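Local coordinates for exported protein (Bacteroides fragilis, PDB 4I17) that is of unknown function but, as an exported protein built of TPR repeats, probably serves as a helical scaffold for binding other proteins, at residues L121-K126 and E137-H142; Q40-A45 and K71-A76. One frame throughout, in Å; residues are numbered along the deposited sequence.

Interaction 1: L121-K126 and E137-H142; sequences LKEGQK and EENYKH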
ATOM      1  N   LEU A 121      -3.636  -4.472   1.153  1.00 18.84           N
ATOM      2  CA  LEU A 121      -4.805  -5.336   0.869  1.00 19.36           C
ATOM      3  C   LEU A 121      -4.371  -6.561   0.025  1.00 23.50           C
ATOM      4  O   LEU A 121      -4.838  -7.668   0.263  1.00 22.55           O
ATOM      5  CB  LEU A 121      -5.883  -4.552   0.137  1.00 19.66           C
ATOM      6  CG  LEU A 121      -6.564  -3.425   0.950  1.00 23.87           C
ATOM      7  CD1 LEU A 121      -7.361  -2.506   0.037  1.00 25.74           C
ATOM      8  CD2 LEU A 121      -7.396  -3.975   2.074  1.00 26.58           C
ATOM      9  N   LYS A 122      -3.454  -6.350  -0.925  1.00 21.92           N
ATOM     10  CA  LYS A 122      -2.921  -7.430  -1.776  1.00 23.09           C
ATOM     11  C   LYS A 122      -2.093  -8.405  -0.946  1.00 25.96           C
ATOM     12  O   LYS A 122      -2.234  -9.604  -1.140  1.00 25.16           O
ATOM     13  CB  LYS A 122      -2.081  -6.854  -2.921  1.00 25.41           C
ATOM     14  N   GLU A 123      -1.260  -7.899   0.002  1.00 23.49           N
ATOM     15  CA  GLU A 123      -0.481  -8.744   0.916  1.00 23.91           C
ATOM     16  C   GLU A 123      -1.421  -9.562   1.796  1.00 26.91           C
ATOM     17  O   GLU A 123      -1.225 -10.776   1.934  1.00 27.10           O
ATOM     18  CB  GLU A 123       0.462  -7.909   1.800  1.00 25.16           C
ATOM     19  CG  GLU A 123       1.679  -7.367   1.065  1.00 34.91           C
ATOM     20  CD  GLU A 123       2.580  -8.468   0.537  1.00 58.06           C
ATOM     21  OE1 GLU A 123       3.199  -9.164   1.372  1.00 46.84           O
ATOM     22  OE2 GLU A 123       2.586  -8.699  -0.695  1.00 51.33           O
ATOM     23  N   GLY A 124      -2.443  -8.906   2.372  1.00 22.12           N
ATOM     24  CA  GLY A 124      -3.415  -9.605   3.212  1.00 21.68           C
ATOM     25  C   GLY A 124      -4.114 -10.728   2.452  1.00 25.36           C
ATOM     26  O   GLY A 124      -4.287 -11.831   2.981  1.00 23.52           O
ATOM     27  N   GLN A 125      -4.496 -10.455   1.189  1.00 24.01           N
ATOM     28  CA  GLN A 125      -5.181 -11.422   0.306  1.00 24.85           C
ATOM     29  C   GLN A 125      -4.286 -12.623   0.036  1.00 31.72           C
ATOM     30  O   GLN A 125      -4.737 -13.777   0.108  1.00 31.65           O
ATOM     31  CB  GLN A 125      -5.595 -10.729  -1.009  1.00 26.32           C
ATOM     32  CG  GLN A 125      -6.602 -11.528  -1.826  1.00 47.42           C
ATOM     33  CD  GLN A 125      -6.926 -10.909  -3.168  1.00 61.87           C
ATOM     34  OE1 GLN A 125      -6.805 -11.552  -4.218  1.00 58.97           O
ATOM     35  NE2 GLN A 125      -7.415  -9.679  -3.160  1.00 41.32           N
ATOM     36  N   LYS A 126      -3.003 -12.356  -0.224  1.00 29.75           N
ATOM     37  CA  LYS A 126      -1.998 -13.383  -0.494  1.00 31.18           C
ATOM     38  C   LYS A 126      -1.846 -14.302   0.734  1.00 34.22           C
ATOM     39  O   LYS A 126      -1.888 -15.521   0.575  1.00 33.40           O
ATOM     40  CB  LYS A 126      -0.672 -12.696  -0.871  1.00 34.48           C
ATOM     41  CG  LYS A 126       0.486 -13.641  -1.175  1.00 57.05           C
ATOM     42  CD  LYS A 126       1.828 -12.899  -1.182  1.00 71.03           C
ATOM     43  CE  LYS A 126       2.363 -12.577   0.201  1.00 77.52           C
ATOM     44  NZ  LYS A 126       2.870 -13.788   0.901  1.00 84.51           N
ATOM     45  N   GLU A 137      -4.199 -10.823   8.890  1.00 21.15           N
ATOM     46  CA  GLU A 137      -4.762  -9.831   9.810  1.00 21.99           C
ATOM     47  C   GLU A 137      -3.810  -8.662   9.990  1.00 25.72           C
ATOM     48  O   GLU A 137      -4.257  -7.513   9.909  1.00 24.60           O
ATOM     49  CB  GLU A 137      -5.107 -10.473  11.166  1.00 23.69           C
ATOM     50  CG  GLU A 137      -5.720  -9.441  12.123  1.00 27.44           C
ATOM     51  CD  GLU A 137      -6.078  -9.947  13.502  1.00 44.06           C
ATOM     52  OE1 GLU A 137      -5.441 -10.922  13.957  1.00 32.49           O
ATOM     53  OE2 GLU A 137      -7.025  -9.398  14.113  1.00 35.55           O
ATOM     54  N   GLU A 138      -2.503  -8.940  10.196  1.00 23.73           N
ATOM     55  CA  GLU A 138      -1.487  -7.888  10.341  0.50 25.17           C
ATOM     56  C   GLU A 138      -1.490  -6.943   9.128  1.00 27.68           C
ATOM     57  O   GLU A 138      -1.453  -5.723   9.293  1.00 27.13           O
ATOM     58  CB  GLU A 138      -0.091  -8.508  10.512  0.50 28.38           C
ATOM     59  CG  GLU A 138       0.518  -8.285  11.887  0.50 45.64           C
ATOM     60  CD  GLU A 138       1.158  -6.932  12.131  0.50 74.20           C
ATOM     61  OE1 GLU A 138       2.054  -6.542  11.348  0.50 76.50           O
ATOM     62  OE2 GLU A 138       0.781  -6.273  13.129  0.50 67.64           O
ATOM     63  N   ASN A 139      -1.545  -7.508   7.906  1.00 22.44           N
ATOM     64  CA  ASN A 139      -1.533  -6.723   6.671  1.00 21.50           C
ATOM     65  C   ASN A 139      -2.836  -5.943   6.490  1.00 20.63           C
ATOM     66  O   ASN A 139      -2.782  -4.738   6.211  1.00 18.88           O
ATOM     67  CB  ASN A 139      -1.237  -7.634   5.470  1.00 21.60           C
ATOM     68  CG  ASN A 139       0.231  -7.950   5.424  1.00 36.21           C
ATOM     69  OD1 ASN A 139       1.036  -7.141   4.975  1.00 32.80           O
ATOM     70  ND2 ASN A 139       0.630  -9.062   6.012  1.00 27.06           N
ATOM     71  N   TYR A 140      -4.003  -6.575   6.672  1.00 16.83           N
ATOM     72  CA  TYR A 140      -5.239  -5.802   6.541  1.00 15.99           C
ATOM     73  C   TYR A 140      -5.316  -4.696   7.592  1.00 20.99           C
ATOM     74  O   TYR A 140      -5.807  -3.629   7.275  1.00 20.38           O
ATOM     75  CB  TYR A 140      -6.480  -6.678   6.645  1.00 16.08           C
ATOM     76  CG  TYR A 140      -6.636  -7.714   5.548  1.00 17.28           C
ATOM     77  CD1 TYR A 140      -6.505  -7.361   4.206  1.00 20.06           C
ATOM     78  CD2 TYR A 140      -7.067  -9.011   5.845  1.00 18.11           C
ATOM     79  CE1 TYR A 140      -6.774  -8.270   3.188  1.00 22.47           C
ATOM     80  CE2 TYR A 140      -7.322  -9.936   4.831  1.00 18.89           C
ATOM     81  CZ  TYR A 140      -7.170  -9.561   3.509  1.00 22.65           C
ATOM     82  OH  TYR A 140      -7.453 -10.445   2.498  1.00 22.71           O
ATOM     83  N   LYS A 141      -4.795  -4.925   8.817  1.00 18.08           N
ATOM     84  CA  LYS A 141      -4.777  -3.862   9.849  1.00 18.55           C
ATOM     85  C   LYS A 141      -3.956  -2.667   9.410  1.00 25.24           C
ATOM     86  O   LYS A 141      -4.363  -1.517   9.650  1.00 25.74           O
ATOM     87  CB  LYS A 141      -4.243  -4.398  11.178  1.00 20.57           C
ATOM     88  CG  LYS A 141      -5.305  -5.215  11.894  1.00 33.19           C
ATOM     89  CD  LYS A 141      -5.192  -5.036  13.397  1.00 53.27           C
ATOM     90  CE  LYS A 141      -6.329  -5.718  14.102  1.00 68.41           C
ATOM     91  NZ  LYS A 141      -6.931  -4.894  15.186  1.00 81.70           N
ATOM     92  N   HIS A 142      -2.824  -2.912   8.720  1.00 21.78           N
ATOM     93  CA  HIS A 142      -2.017  -1.799   8.193  1.00 23.50           C
ATOM     94  C   HIS A 142      -2.784  -1.012   7.154  1.00 25.96           C
ATOM     95  O   HIS A 142      -2.645   0.212   7.085  1.00 24.53           O
ATOM     96  CB  HIS A 142      -0.723  -2.311   7.583  1.00 26.91           C
ATOM     97  CG  HIS A 142       0.342  -2.635   8.587  1.00 33.53           C
ATOM     98  ND1 HIS A 142       1.030  -1.628   9.255  1.00 38.37           N
ATOM     99  CD2 HIS A 142       0.862  -3.831   8.946  1.00 38.18           C
ATOM    100  CE1 HIS A 142       1.929  -2.243  10.010  1.00 39.52           C
ATOM    101  NE2 HIS A 142       1.853  -3.576   9.874  1.00 39.76           N
TER
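G124 and N139 mark the closest backbone approach between two antiparallel helical segments, their CA atoms 4.9 Å apart. The axes of 121-126 and 137-142 run at 163° to each other and come within 7.7 Å, a close pairing in which a residue without a side chain sits directly against the partner helix.

Y140 makes the largest single contribution, laying its ring across the backbone of 121-126. With CG anti to the carbonyl carbon, the ring extends over G124, whose CA lies 3.9 Å from the ring centroid in a CH-pi contact, 21° off the normal and offset toward the rim. G124 has no side chain, and the ring comes down directly on its CA. L121 flanks the ring near its base: its CD2 is 4.1 Å from Y140 CD1, and the two side chains cross at about a right angle. At the far end, Y140 OH rests 3.2 Å from Q125 N, but the angle is too poor for a bond; that NH is spent on L121 O within the helix, while the hydroxyl is hydrogen-bonded to Q128 OE1, one turn further along.

Beside the ring, N139 packs with its CB 3.6 Å from G124 N. Its amide leans against the aliphatic base of E123, OD1 lying 3.3 Å from E123 CB, whereas the E123 carboxylate bends away and its plane stands 73° from that of the amide. ND2 turns back to K135 O in its own helix. On the next layer, S158 and L159 of helix 149-174 also touch Y140. Glycine facing an aromatic ring across two antiparallel neighbours is consistent with the close antiparallel helix packing of TPR proteins; here it joins helices 110-129 and 133-143.

Interaction 2: Q40-A45 and K71-A76; sequences QDSVTA and KNYNLA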
ATOM      1  N   GLN A  40      20.687  21.750  -6.550  1.00 32.15           N
ATOM      2  CA  GLN A  40      19.810  22.732  -5.905  1.00 33.45           C
ATOM      3  C   GLN A  40      18.447  22.894  -6.595  1.00 36.84           C
ATOM      4  O   GLN A  40      17.481  23.295  -5.948  1.00 37.26           O
ATOM      5  CB  GLN A  40      20.522  24.091  -5.842  1.00 35.13           C
ATOM      6  CG  GLN A  40      21.728  24.108  -4.898  1.00 40.50           C
ATOM      7  CD  GLN A  40      21.333  23.924  -3.443  1.00 53.99           C
ATOM      8  OE1 GLN A  40      21.529  22.853  -2.849  1.00 46.35           O
ATOM      9  NE2 GLN A  40      20.749  24.960  -2.850  1.00 47.31           N
ATOM     10  N   ASP A  41      18.369  22.598  -7.888  1.00 30.37           N
ATOM     11  CA  ASP A  41      17.139  22.781  -8.660  1.00 26.84           C
ATOM     12  C   ASP A  41      16.243  21.552  -8.513  1.00 26.78           C
ATOM     13  O   ASP A  41      16.365  20.595  -9.274  1.00 22.59           O
ATOM     14  CB  ASP A  41      17.512  23.033 -10.121  1.00 28.50           C
ATOM     15  CG  ASP A  41      16.373  23.329 -11.076  1.00 35.54           C
ATOM     16  OD1 ASP A  41      15.197  23.181 -10.672  1.00 32.86           O
ATOM     17  OD2 ASP A  41      16.657  23.652 -12.243  1.00 40.51           O
ATOM     18  N   SER A  42      15.303  21.602  -7.560  1.00 22.74           N
ATOM     19  CA  SER A  42      14.395  20.480  -7.307  1.00 20.99           C
ATOM     20  C   SER A  42      13.424  20.184  -8.462  1.00 22.09           C
ATOM     21  O   SER A  42      13.015  19.024  -8.626  1.00 21.48           O
ATOM     22  CB  SER A  42      13.610  20.725  -6.028  1.00 25.99           C
ATOM     23  OG  SER A  42      13.074  22.034  -6.055  1.00 28.64           O
ATOM     24  N   VAL A  43      13.013  21.206  -9.224  1.00 21.57           N
ATOM     25  CA  VAL A  43      12.106  21.004 -10.383  1.00 21.90           C
ATOM     26  C   VAL A  43      12.829  20.094 -11.404  1.00 23.82           C
ATOM     27  O   VAL A  43      12.270  19.085 -11.854  1.00 22.88           O
ATOM     28  CB  VAL A  43      11.681  22.358 -11.024  1.00 27.25           C
ATOM     29  CG1 VAL A  43      10.885  22.124 -12.312  1.00 26.90           C
ATOM     30  CG2 VAL A  43      10.878  23.211 -10.027  1.00 28.21           C
ATOM     31  N   THR A  44      14.111  20.423 -11.696  1.00 18.62           N
ATOM     32  CA  THR A  44      14.924  19.629 -12.608  1.00 17.68           C
ATOM     33  C   THR A  44      15.224  18.281 -11.976  1.00 21.13           C
ATOM     34  O   THR A  44      15.180  17.290 -12.681  1.00 18.41           O
ATOM     35  CB  THR A  44      16.185  20.386 -12.995  1.00 26.35           C
ATOM     36  OG1 THR A  44      15.764  21.551 -13.707  1.00 24.42           O
ATOM     37  CG2 THR A  44      17.104  19.561 -13.887  1.00 23.25           C
ATOM     38  N   ALA A  45      15.494  18.224 -10.652  1.00 19.59           N
ATOM     39  CA  ALA A  45      15.733  16.917 -10.008  1.00 19.76           C
ATOM     40  C   ALA A  45      14.533  15.965 -10.178  1.00 20.33           C
ATOM     41  O   ALA A  45      14.741  14.793 -10.484  1.00 17.25           O
ATOM     42  CB  ALA A  45      16.036  17.097  -8.536  1.00 21.67           C
ATOM     43  N   LYS A  71      14.254  18.854  -0.701  1.00 22.32           N
ATOM     44  CA  LYS A  71      13.967  20.277  -0.925  0.50 21.56           C
ATOM     45  C   LYS A  71      12.460  20.574  -0.731  1.00 25.79           C
ATOM     46  O   LYS A  71      12.022  21.697  -1.007  1.00 27.71           O
ATOM     47  CB  LYS A  71      14.429  20.727  -2.323  0.50 22.79           C
ATOM     48  CG  LYS A  71      15.919  20.539  -2.632  0.50 26.03           C
ATOM     49  CD  LYS A  71      16.873  21.366  -1.756  0.50 33.50           C
ATOM     50  CE  LYS A  71      18.231  21.551  -2.405  0.50 39.88           C
ATOM     51  NZ  LYS A  71      18.986  20.271  -2.559  0.50 40.76           N
ATOM     52  N   ASN A  72      11.666  19.578  -0.258  1.00 22.70           N
ATOM     53  CA  ASN A  72      10.212  19.716   0.012  1.00 21.64           C
ATOM     54  C   ASN A  72       9.469  20.109  -1.241  1.00 24.28           C
ATOM     55  O   ASN A  72       8.547  20.921  -1.182  1.00 25.32           O
ATOM     56  CB  ASN A  72       9.955  20.806   1.095  1.00 23.85           C
ATOM     57  CG  ASN A  72      10.815  20.711   2.316  1.00 38.75           C
ATOM     58  OD1 ASN A  72      11.653  21.581   2.593  1.00 36.09           O
ATOM     59  ND2 ASN A  72      10.648  19.648   3.043  1.00 25.65           N
ATOM     60  N   TYR A  73       9.902  19.581  -2.385  1.00 20.02           N
ATOM     61  CA  TYR A  73       9.299  19.936  -3.659  1.00 20.57           C
ATOM     62  C   TYR A  73       8.396  18.826  -4.158  1.00 24.11           C
ATOM     63  O   TYR A  73       8.860  17.686  -4.277  1.00 21.31           O
ATOM     64  CB  TYR A  73      10.401  20.204  -4.719  1.00 21.56           C
ATOM     65  CG  TYR A  73       9.815  20.406  -6.101  1.00 24.48           C
ATOM     66  CD1 TYR A  73       9.053  21.535  -6.397  1.00 27.28           C
ATOM     67  CD2 TYR A  73       9.963  19.439  -7.090  1.00 23.45           C
ATOM     68  CE1 TYR A  73       8.432  21.681  -7.635  1.00 27.71           C
ATOM     69  CE2 TYR A  73       9.378  19.594  -8.343  1.00 24.58           C
ATOM     70  CZ  TYR A  73       8.588  20.702  -8.600  1.00 29.76           C
ATOM     71  OH  TYR A  73       8.007  20.859  -9.834  1.00 28.67           O
ATOM     72  N   ASN A  74       7.145  19.171  -4.555  1.00 22.36           N
ATOM     73  CA  ASN A  74       6.245  18.212  -5.221  1.00 21.64           C
ATOM     74  C   ASN A  74       6.263  16.863  -4.487  1.00 24.26           C
ATOM     75  O   ASN A  74       6.486  15.812  -5.094  1.00 21.91           O
ATOM     76  CB  ASN A  74       6.794  18.040  -6.661  1.00 20.94           C
ATOM     77  CG  ASN A  74       5.838  17.534  -7.693  1.00 34.02           C
ATOM     78  OD1 ASN A  74       4.645  17.432  -7.457  1.00 29.64           O
ATOM     79  ND2 ASN A  74       6.364  17.184  -8.865  1.00 28.49           N
ATOM     80  N   LEU A  75       6.123  16.923  -3.165  1.00 21.23           N
ATOM     81  CA  LEU A  75       6.343  15.785  -2.283  1.00 23.59           C
ATOM     82  C   LEU A  75       5.554  14.549  -2.580  1.00 27.10           C
ATOM     83  O   LEU A  75       6.155  13.484  -2.575  1.00 27.75           O
ATOM     84  CB  LEU A  75       6.137  16.173  -0.830  1.00 24.88           C
ATOM     85  CG  LEU A  75       7.282  16.969  -0.256  1.00 29.43           C
ATOM     86  CD1 LEU A  75       6.966  17.400   1.162  1.00 31.47           C
ATOM     87  CD2 LEU A  75       8.578  16.160  -0.282  1.00 30.25           C
ATOM     88  N   ALA A  76       4.251  14.642  -2.825  1.00 22.53           N
ATOM     89  CA  ALA A  76       3.506  13.407  -3.107  1.00 23.18           C
ATOM     90  C   ALA A  76       4.029  12.733  -4.378  1.00 24.31           C
ATOM     91  O   ALA A  76       4.264  11.522  -4.382  1.00 22.95           O
ATOM     92  CB  ALA A  76       2.025  13.696  -3.243  1.00 25.00           C
TER
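S42 and V43, at the start of helix 42-54, meet K71 and Y73 of the turn joining helices 58-70 and 75-88, a contact between inter-helix turns on one edge of the TPR superhelix. S42 and Y73 are the nearest pair of CA atoms, 6.3 Å apart.

Van der Waals packing holds the two segments together. Y73, its CG anti to the backbone N (chi1 173°), sends its ring alongside the first turn of the helix, with V43 N 4.0 Å above one face near the rim and N74 CB over the opposite face. The phenol end meets the valine, V43 CG2 lying 3.7 Å from Y73 CZ. At the base of the ring S42 fills the angle between the lysine and the tyrosine: its CB is 3.8 Å from K71 CB, and its OG reaches 3.5 Å from Y73 CB. Y46, one helical turn beyond S42, also touches Y73.

The polar end of K71 finds its partner outside the two segments. In the conformer given, the chain bends at chi2 and chi4 and crosses Q40 at about a right angle, and its ammonium is hydrogen-bonded to the backbone carbonyl of N39, the residue just before 40-45.

Capping shapes both segments. Helix 58-70 ends in a Schellman motif, with N72 as its positive-phi C-prime residue, Y73 N bonded to A68 O and N72 N to I69 O; this reversal swings Y73 round to S42. D41 is the N-cap of helix 42-54 and grips T44 twice, while Y33 gives its OD2 a second partner. The backbone bond, T44 N to D41 OD1, is 3.1 Å long and nearly straight at 169°, yet it reaches the carboxylate from above its plane; T44 OG1 likewise donates to D41 OD2 at 2.7 Å.

Overall arrangement
Interaction 2 comes first along the chain and closes before interaction 1 opens. Their centres lie 33 Å apart and their nearest atoms about 18 Å, without touching, so each belongs to a different part of the elongated helical array. Interaction 2 is a surface contact 23 Å from the centre of the chain, between inter-helix turns; interaction 1 is partly buried, 9 Å from that centre, and joins the bodies of two successive helices. In both, a tyrosine ring packs on the backbone of a neighbouring segment. Helix 92-105 and the remainder of helix 75-88 lie between them in sequence, before helix 110-129 begins. No ligand or active site is known here to relate them.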